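Local atomic coordinates of Crh-like protein 5 (Neosartorya fumigata, PDB entry 6IBU), a protein that couples chitin cleavage to transglycosylation, transferring chitin chains to 1,6-beta-glucan or to other chitin and so cross-linking the fungal cell wall. Residues Q176-L181 with Y230-N235. Sequence-based numbering, arbitrary orientation.
Sequences QTPMRL and YTYSDN
P178 meets two tyrosine rings, Y230 and Y232, each obliquely. Its CB lies 3.6 Å from Y230 CD2, and its CG comes equally near the CB of that tyrosine. Around the Y232 ring, P178 CD is 3.8 Å from Y232 CZ, and T177 CG2 packs 3.5 Å from Y232 CE2, also at a slant. At the edge of this ring, in its plane, a water accepts from Y232 OH at 2.6 Å and donates to P178 O at 2.5 Å, a short bridge between phenol and backbone. T177 and Y232 cross at nearly a right angle, with T177 CB 3.1 Å from Y232 OH. The threonine methyl, lying anti to its own carbonyl carbon, is thereby placed against the ring, while OG1 (chi1 54°) has clear hydrogen bonds to D95 and D97. Y230 OH is engaged by N225 and N223, in another part of the chain. I242, from the strand beside 229-232, touches P178 and both tyrosines. The contact thus joins the run into strand 179-187, part of a seven-stranded sheet of the GH16 beta-sandwich, to the small three-stranded sheet containing 229-232. T177 lies about 9 Å, side chain to side chain, from E98, the probable nucleophile. Chemically, the direct grip is therefore van der Waals, and the clear polar link between the segments depends on the water held by P178 O and Y232 OH.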
# COMPACT_ATOMS: atom_id res chain seq x y z
N GLN A 176 6.39 12.33 0.59
CA GLN A 176 7.78 12.70 0.24
C GLN A 176 8.74 12.27 1.33
O GLN A 176 9.80 12.87 1.42
CB GLN A 176 7.90 14.21 0.02
CG GLN A 176 7.53 15.04 1.24
CD GLN A 176 7.50 16.51 0.88
OE1 GLN A 176 8.53 17.17 0.78
NE2 GLN A 176 6.30 17.04 0.66
N THR A 177 8.39 11.26 2.11
CA THR A 177 9.30 10.69 3.13
C THR A 177 9.46 9.22 2.79
O THR A 177 8.67 8.68 2.04
CB THR A 177 8.75 10.94 4.52
OG1 THR A 177 7.41 10.45 4.58
CG2 THR A 177 8.77 12.40 4.89
N PRO A 178 10.50 8.54 3.32
CA PRO A 178 10.80 7.17 2.92
C PRO A 178 9.60 6.31 3.32
O PRO A 178 9.10 6.45 4.42
CB PRO A 178 12.04 6.78 3.72
CG PRO A 178 12.57 8.11 4.29
CD PRO A 178 11.38 9.03 4.40
N MET A 179 9.20 5.42 2.44
CA MET A 179 7.98 4.63 2.63
C MET A 179 8.30 3.15 2.52
O MET A 179 9.20 2.79 1.79
CB MET A 179 6.92 5.01 1.60
CG MET A 179 6.29 6.34 1.93
SD MET A 179 4.81 6.70 1.01
CE MET A 179 5.46 6.83 -0.65
N ARG A 180 7.52 2.34 3.22
CA ARG A 180 7.61 0.88 3.07
C ARG A 180 6.35 0.41 2.35
O ARG A 180 5.40 1.18 2.21
CB ARG A 180 7.89 0.24 4.43
CG ARG A 180 6.74 0.27 5.41
CD ARG A 180 6.81 -0.99 6.23
NE ARG A 180 7.28 -0.69 7.56
CZ ARG A 180 8.14 -1.42 8.28
NH1 ARG A 180 8.65 -2.55 7.82
NH2 ARG A 180 8.47 -0.99 9.48
N LEU A 181 6.40 -0.79 1.78
CA LEU A 181 5.26 -1.37 1.06
C LEU A 181 4.54 -2.33 2.00
O LEU A 181 5.19 -3.19 2.59
CB LEU A 181 5.83 -2.05 -0.19
CG LEU A 181 4.84 -2.80 -1.07
CD1 LEU A 181 3.74 -1.89 -1.61
CD2 LEU A 181 5.60 -3.48 -2.20
N TYR A 230 17.68 5.84 6.44
CA TYR A 230 17.16 7.21 6.28
C TYR A 230 16.91 7.79 7.66
O TYR A 230 16.35 7.09 8.50
CB TYR A 230 15.87 7.24 5.48
CG TYR A 230 15.97 6.63 4.10
CD1 TYR A 230 16.65 7.26 3.08
CD2 TYR A 230 15.39 5.39 3.85
CE1 TYR A 230 16.73 6.68 1.83
CE2 TYR A 230 15.46 4.80 2.61
CZ TYR A 230 16.12 5.46 1.60
OH TYR A 230 16.18 4.87 0.38
N THR A 231 17.29 9.04 7.85
CA THR A 231 17.10 9.79 9.11
C THR A 231 16.27 11.02 8.80
O THR A 231 16.62 11.71 7.85
CB THR A 231 18.45 10.17 9.72
OG1 THR A 231 19.14 8.95 10.03
CG2 THR A 231 18.32 11.06 10.95
N TYR A 232 15.23 11.30 9.57
CA TYR A 232 14.50 12.58 9.52
C TYR A 232 15.29 13.59 10.36
O TYR A 232 15.30 13.45 11.58
CB TYR A 232 13.08 12.41 10.07
CG TYR A 232 12.11 11.61 9.26
CD1 TYR A 232 12.24 10.24 9.09
CD2 TYR A 232 10.98 12.21 8.73
CE1 TYR A 232 11.30 9.50 8.39
CE2 TYR A 232 10.02 11.48 8.03
CZ TYR A 232 10.19 10.12 7.86
OH TYR A 232 9.25 9.38 7.20
N SER A 233 15.99 14.52 9.73
CA SER A 233 16.91 15.46 10.43
C SER A 233 16.14 16.57 11.14
O SER A 233 16.75 17.24 11.98
CB SER A 233 17.96 16.02 9.49
OG SER A 233 17.40 16.95 8.60
N ASP A 234 14.84 16.77 10.87
CA ASP A 234 14.08 17.85 11.56
C ASP A 234 12.60 17.47 11.63
O ASP A 234 12.29 16.29 11.44
CB ASP A 234 14.36 19.19 10.88
CG ASP A 234 13.95 19.17 9.42
OD1 ASP A 234 12.83 18.69 9.16
OD2 ASP A 234 14.78 19.58 8.55
N ASN A 235 11.75 18.46 11.92
CA ASN A 235 10.29 18.32 12.19
C ASN A 235 9.47 18.68 10.94
O ASN A 235 8.25 18.70 11.04
CB ASN A 235 9.88 19.23 13.35
CG ASN A 235 10.15 20.72 13.12
OD1 ASN A 235 10.85 21.11 12.18
ND2 ASN A 235 9.61 21.56 13.99
O HOH W 1 9.38 6.81 6.87